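Local coordinates for afamin (Homo sapiens, PDB 6FAK), which carries hydrophobic molecules in body fluids, binding vitamin E and keeping lipidated Wnt proteins soluble and active, at residues K86-F89 / S90-C93; R100-C103 / F104-K108. One frame throughout, in Å; residues are numbered along the deposited sequence.

Interaction 1: K86-F89 / S90-C93; sequences KHNF and SHCC. With NAG (2-acetamido-2-deoxy-beta-D-glucopyranose), chain C.
Phe89 and Ser90 join the two segments at the start of helix 90-93. The chain leaves helix 83-86 at His87, and Asn88, in the left-handed helical region (phi 58°), then turns it so that Phe89 comes to the N-cap. The carbonyl of Phe89 faces the new helix: its O receives weak backbone bonds from Cys92 N (2.9 Å) and, longer, from Cys93 N (3.4 Å).

The His91 ring meets the backbone carbonyl of Asn88, and a water links the two side chains. With His91 CG between its backbone N and carbonyl carbon (chi1 63°), the imidazole swings back along the chain, and its CE1 lies 3.4 Å from Asn88 O, which sits at the ring edge and in its plane. The water is 3.0 Å from Asn88 OD1, to which it donates, and 2.6 Å from His91 ND1. Asn88 is also the sugar-bearing residue of an Asn-Phe-Ser sequon: its ND2 is bonded to NAG C1 at 1.5 Å. The carboxamide thus holds the sugar through its nitrogen and the water through its oxygen. One face of the imidazole carries Cys92 SG, 3.8 Å above the plane and offset toward the rim.

Phe89 sends its ring another way, to a sulfur-aromatic contact in which Cys93 SG comes within 3.7 Å of Phe89 CE1. The sulfur lies oblique, 72° off the ring normal.

Around this turn, Phe89 packs on Leu83 and Pro84 of helix 83-86. Disulfides from Cys93 to Cys78 and from Cys92 to Cys103 fasten helix 90-93 to helices 69-78 and 97-106.

Interaction 2: R100-C103 / F104-K108; sequences RRLC and FFYNK. With NAG (2-acetamido-2-deoxy-beta-D-glucopyranose), chain B.
Arg100, Arg101 and Leu102 offer their carbonyls to Phe104, Phe105 and Tyr106 in three regular i to i+4 helical bonds, the straightest being Tyr106 N to Leu102 O at 2.9 Å and 169°, whereas Asn107 N reaches Cys103 O only weakly.

On one flank Leu102 and Tyr106 run side by side in the same direction. Leu102 CG stands anti to its own N (chi1 -178°), a setting that carries the branched end forward to the phenol: CD1 and CG both lie 3.4 Å from Tyr106 CE2, with CD1 also 3.7 Å from Tyr106 CZ. The methyl approaches the ring obliquely. Farther out, Tyr106 OH is 3.6 Å from O7, the acetamido oxygen of a NAG in the glycan that also neighbours glycosylated Asn467. An alanine at Tyr106 is likely to leave the leucine branch without its aromatic neighbour and open a gap between this helix and the sugar.

On another flank Arg100 and Phe104 also lie alongside. The aliphatic Arg100 CG meets the ring edge in plane, 3.7 Å from Phe104 CD2, while the guanidinium and ring planes are nearly perpendicular, 83° apart. The charged end has other work: NH1 bonds to Cys93 O and NH2 forms a salt bridge with Glu75. Arg101 likewise reaches away, to Glu250.

Spaced four residues apart, these pairs are the usual side-chain contacts along an alpha-helix, here the last turns of helix 97-106. Cys103, bonded to Cys92 of the adjacent Cys92-Cys93 pair, places that helix in the paired-disulfide pattern typical of the serum albumin family.

Interaction 1 closes just before interaction 2 opens along the chain, and their centres are 10 Å apart. The disulfide joins them covalently, Cys92 SG to Cys103 SG at 2.2 Å, with His91 CD2 packed 3.3 Å from that same Cys103 SG. A second tie is polar: Arg100 NH1 lies 2.9 Å from Cys93 O, a probable hydrogen bond at the end of helix 90-93. Each contact borders a different sugar, covalently attached at Asn88 in interaction 1 and merely neighbouring Tyr106 in interaction 2. Both fall in the first albumin range, whereas the pocket for hydrophobic ligands spans residues 194-298, so neither set of segments supplies residues to that region.

Interaction 1: K86-F89 / S90-C93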
loop_
_atom_site.group_PDB
_atom_site.type_symbol
_atom_site.label_atom_id
_atom_site.label_comp_id
_atom_site.label_asym_id
_atom_site.label_seq_id
_atom_site.Cartn_x
_atom_site.Cartn_y
_atom_site.Cartn_z
ATOM N N LYS A 86 -17.890 -10.080 -22.721
ATOM C CA LYS A 86 -18.258 -10.853 -21.551
ATOM C C LYS A 86 -17.869 -10.143 -20.220
ATOM O O LYS A 86 -18.668 -10.124 -19.266
ATOM C CB LYS A 86 -17.588 -12.211 -21.614
ATOM C CG LYS A 86 -17.946 -13.130 -20.475
ATOM C CD LYS A 86 -17.358 -14.505 -20.672
ATOM C CE LYS A 86 -17.518 -15.336 -19.412
ATOM N NZ LYS A 86 -16.774 -16.622 -19.542
ATOM N N HIS A 87 -16.667 -9.540 -20.177
ATOM C CA HIS A 87 -16.157 -8.916 -18.949
ATOM C C HIS A 87 -16.140 -7.405 -19.011
ATOM O O HIS A 87 -15.444 -6.744 -18.234
ATOM C CB HIS A 87 -14.802 -9.483 -18.607
ATOM C CG HIS A 87 -14.797 -10.966 -18.396
ATOM N ND1 HIS A 87 -15.631 -11.594 -17.498
ATOM C CD2 HIS A 87 -14.035 -11.937 -18.942
ATOM C CE1 HIS A 87 -15.391 -12.894 -17.502
ATOM N NE2 HIS A 87 -14.428 -13.132 -18.378
ATOM N N ASN A 88 -16.941 -6.850 -19.916
ATOM C CA ASN A 88 -17.195 -5.411 -19.957
ATOM C C ASN A 88 -15.891 -4.603 -20.115
ATOM O O ASN A 88 -15.643 -3.626 -19.400
ATOM C CB ASN A 88 -18.039 -4.991 -18.726
ATOM C CG ASN A 88 -18.737 -3.634 -18.918
ATOM O OD1 ASN A 88 -18.054 -2.611 -18.965
ATOM N ND2 ASN A 88 -20.076 -3.584 -19.024
ATOM N N PHE A 89 -15.025 -5.031 -21.024
ATOM C CA PHE A 89 -13.846 -4.176 -21.342
ATOM C C PHE A 89 -13.705 -3.924 -22.846
ATOM O O PHE A 89 -12.625 -3.490 -23.326
ATOM C CB PHE A 89 -12.548 -4.693 -20.656
ATOM C CG PHE A 89 -12.044 -6.012 -21.151
ATOM C CD1 PHE A 89 -11.174 -6.086 -22.259
ATOM C CD2 PHE A 89 -12.420 -7.187 -20.547
ATOM C CE1 PHE A 89 -10.697 -7.311 -22.733
ATOM C CE2 PHE A 89 -11.951 -8.427 -20.998
ATOM C CZ PHE A 89 -11.083 -8.492 -22.118
ATOM N N SER A 90 -14.815 -4.083 -23.589
ATOM C CA SER A 90 -14.810 -3.831 -25.039
ATOM C C SER A 90 -14.392 -2.414 -25.383
ATOM O O SER A 90 -13.782 -2.183 -26.427
ATOM C CB SER A 90 -16.200 -4.127 -25.669
ATOM O OG SER A 90 -17.118 -3.160 -25.224
ATOM N N HIS A 91 -14.769 -1.454 -24.533
ATOM C CA HIS A 91 -14.354 -0.069 -24.715
ATOM C C HIS A 91 -12.799 0.097 -24.722
ATOM O O HIS A 91 -12.255 0.943 -25.449
ATOM C CB HIS A 91 -15.023 0.832 -23.668
ATOM C CG HIS A 91 -14.638 0.529 -22.253
ATOM N ND1 HIS A 91 -15.059 -0.607 -21.585
ATOM C CD2 HIS A 91 -13.873 1.222 -21.371
ATOM C CE1 HIS A 91 -14.570 -0.595 -20.353
ATOM N NE2 HIS A 91 -13.848 0.502 -20.198
ATOM N N CYS A 92 -12.083 -0.726 -23.956
ATOM C CA CYS A 92 -10.595 -0.747 -24.045
ATOM C C CYS A 92 -10.062 -1.303 -25.373
ATOM O O CYS A 92 -9.081 -0.810 -25.924
ATOM C CB CYS A 92 -9.988 -1.518 -22.871
ATOM S SG CYS A 92 -10.423 -0.811 -21.277
ATOM N N CYS A 93 -10.706 -2.325 -25.891
ATOM C CA CYS A 93 -10.268 -2.935 -27.117
ATOM C C CYS A 93 -10.601 -2.110 -28.362
ATOM O O CYS A 93 -9.957 -2.297 -29.387
ATOM C CB CYS A 93 -10.834 -4.363 -27.228
ATOM S SG CYS A 93 -10.256 -5.428 -25.911
HETATM C C1 NAG C . -21.283 -4.426 -19.039
HETATM C C2 NAG C . -22.297 -3.617 -18.212
HETATM C C3 NAG C . -23.740 -4.050 -18.463
HETATM C C4 NAG C . -24.012 -4.143 -19.954
HETATM C C5 NAG C . -22.988 -5.063 -20.603
HETATM C C6 NAG C . -23.267 -5.248 -22.094
HETATM C C7 NAG C . -21.244 -2.805 -16.168
HETATM C C8 NAG C . -20.983 -3.054 -14.712
HETATM N N2 NAG C . -21.975 -3.728 -16.798
HETATM O O3 NAG C . -24.638 -3.101 -17.873
HETATM O O4 NAG C . -25.341 -4.624 -20.189
HETATM O O5 NAG C . -21.683 -4.506 -20.418
HETATM O O6 NAG C . -23.376 -3.972 -22.739
HETATM O O7 NAG C . -20.812 -1.814 -16.737
HETATM O O HOH W 1 -17.382 -1.733 -21.709
#

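Interaction 2: R100-C103 / F104-K108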
loop_
_atom_site.group_PDB
_atom_site.type_symbol
_atom_site.label_atom_id
_atom_site.label_comp_id
_atom_site.label_asym_id
_atom_site.label_seq_id
_atom_site.Cartn_x
_atom_site.Cartn_y
_atom_site.Cartn_z
ATOM N N ARG A 100 -5.357 2.469 -25.277
ATOM C CA ARG A 100 -5.767 1.148 -24.838
ATOM C C ARG A 100 -5.075 0.800 -23.509
ATOM O O ARG A 100 -5.716 0.248 -22.629
ATOM C CB ARG A 100 -5.480 0.078 -25.905
ATOM C CG ARG A 100 -5.803 -1.333 -25.474
ATOM C CD ARG A 100 -5.420 -2.376 -26.518
ATOM N NE ARG A 100 -6.398 -2.459 -27.615
ATOM C CZ ARG A 100 -6.312 -3.291 -28.661
ATOM N NH1 ARG A 100 -7.266 -3.286 -29.600
ATOM N NH2 ARG A 100 -5.318 -4.173 -28.743
ATOM N N ARG A 101 -3.784 1.078 -23.404
ATOM C CA ARG A 101 -3.027 0.865 -22.151
ATOM C C ARG A 101 -3.618 1.609 -20.945
ATOM O O ARG A 101 -3.720 1.062 -19.839
ATOM C CB ARG A 101 -1.565 1.226 -22.347
ATOM C CG ARG A 101 -0.803 0.236 -23.208
ATOM C CD ARG A 101 0.501 0.832 -23.757
ATOM N NE ARG A 101 1.310 1.375 -22.692
ATOM C CZ ARG A 101 2.153 2.409 -22.788
ATOM N NH1 ARG A 101 2.825 2.809 -21.722
ATOM N NH2 ARG A 101 2.335 3.039 -23.956
ATOM N N LEU A 102 -4.066 2.823 -21.202
ATOM C CA LEU A 102 -4.648 3.660 -20.197
ATOM C C LEU A 102 -6.018 3.110 -19.768
ATOM O O LEU A 102 -6.282 2.969 -18.580
ATOM C CB LEU A 102 -4.763 5.129 -20.715
ATOM C CG LEU A 102 -5.330 6.174 -19.740
ATOM C CD1 LEU A 102 -4.462 6.310 -18.511
ATOM C CD2 LEU A 102 -5.447 7.550 -20.409
ATOM N N CYS A 103 -6.842 2.761 -20.755
ATOM C CA CYS A 103 -8.124 2.154 -20.490
ATOM C C CYS A 103 -7.978 0.877 -19.658
ATOM O O CYS A 103 -8.739 0.696 -18.720
ATOM C CB CYS A 103 -8.853 1.857 -21.822
ATOM S SG CYS A 103 -10.539 1.315 -21.639
ATOM N N PHE A 104 -7.014 0.027 -19.988
ATOM C CA PHE A 104 -6.759 -1.222 -19.244
ATOM C C PHE A 104 -6.375 -0.959 -17.761
ATOM O O PHE A 104 -6.859 -1.634 -16.843
ATOM C CB PHE A 104 -5.718 -2.100 -19.949
ATOM C CG PHE A 104 -6.326 -3.136 -20.839
ATOM C CD1 PHE A 104 -7.008 -4.220 -20.294
ATOM C CD2 PHE A 104 -6.301 -3.005 -22.211
ATOM C CE1 PHE A 104 -7.588 -5.183 -21.127
ATOM C CE2 PHE A 104 -6.874 -3.964 -23.052
ATOM C CZ PHE A 104 -7.508 -5.062 -22.515
ATOM N N PHE A 105 -5.524 0.044 -17.573
ATOM C CA PHE A 105 -5.178 0.527 -16.263
ATOM C C PHE A 105 -6.384 1.013 -15.453
ATOM O O PHE A 105 -6.509 0.663 -14.278
ATOM C CB PHE A 105 -4.103 1.610 -16.369
ATOM C CG PHE A 105 -3.826 2.306 -15.090
ATOM C CD1 PHE A 105 -3.051 1.708 -14.124
ATOM C CD2 PHE A 105 -4.284 3.593 -14.860
ATOM C CE1 PHE A 105 -2.784 2.368 -12.925
ATOM C CE2 PHE A 105 -4.021 4.247 -13.665
ATOM C CZ PHE A 105 -3.265 3.625 -12.714
ATOM N N TYR A 106 -7.238 1.846 -16.069
ATOM C CA TYR A 106 -8.470 2.275 -15.451
ATOM C C TYR A 106 -9.486 1.157 -15.182
ATOM O O TYR A 106 -10.355 1.361 -14.339
ATOM C CB TYR A 106 -9.160 3.434 -16.196
ATOM C CG TYR A 106 -8.409 4.742 -16.142
ATOM C CD1 TYR A 106 -7.888 5.208 -14.951
ATOM C CD2 TYR A 106 -8.248 5.539 -17.275
ATOM C CE1 TYR A 106 -7.195 6.395 -14.886
ATOM C CE2 TYR A 106 -7.554 6.750 -17.214
ATOM C CZ TYR A 106 -7.018 7.157 -16.012
ATOM O OH TYR A 106 -6.350 8.360 -15.875
ATOM N N ASN A 107 -9.382 0.034 -15.880
ATOM C CA ASN A 107 -10.253 -1.115 -15.695
ATOM C C ASN A 107 -10.024 -1.876 -14.384
ATOM O O ASN A 107 -10.901 -2.631 -13.949
ATOM C CB ASN A 107 -10.076 -2.083 -16.877
ATOM C CG ASN A 107 -11.234 -3.101 -17.002
ATOM O OD1 ASN A 107 -12.352 -2.692 -17.085
ATOM N ND2 ASN A 107 -10.928 -4.406 -17.038
ATOM N N LYS A 108 -8.849 -1.719 -13.750
ATOM C CA LYS A 108 -8.576 -2.422 -12.482
ATOM C C LYS A 108 -9.497 -1.910 -11.409
ATOM O O LYS A 108 -9.751 -0.699 -11.345
ATOM C CB LYS A 108 -7.106 -2.243 -12.060
ATOM C CG LYS A 108 -6.190 -2.940 -13.043
ATOM C CD LYS A 108 -4.743 -2.889 -12.613
ATOM C CE LYS A 108 -3.837 -3.720 -13.510
ATOM N NZ LYS A 108 -2.543 -3.888 -12.811
HETATM C C1 NAG B . -7.060 12.289 -11.557
HETATM C C2 NAG B . -7.352 12.241 -13.052
HETATM C C3 NAG B . -6.074 12.479 -13.847
HETATM C C4 NAG B . -5.421 13.779 -13.397
HETATM C C5 NAG B . -5.245 13.807 -11.876
HETATM C C6 NAG B . -4.696 15.152 -11.411
HETATM C C7 NAG B . -8.966 10.851 -14.287
HETATM C C8 NAG B . -9.487 12.115 -14.914
HETATM N N2 NAG B . -7.954 10.965 -13.412
HETATM O O3 NAG B . -6.373 12.541 -15.250
HETATM O O4 NAG B . -4.154 13.930 -14.048
HETATM O O5 NAG B . -6.498 13.560 -11.219
HETATM O O6 NAG B . -5.629 16.194 -11.723
HETATM O O7 NAG B . -9.447 9.764 -14.562
#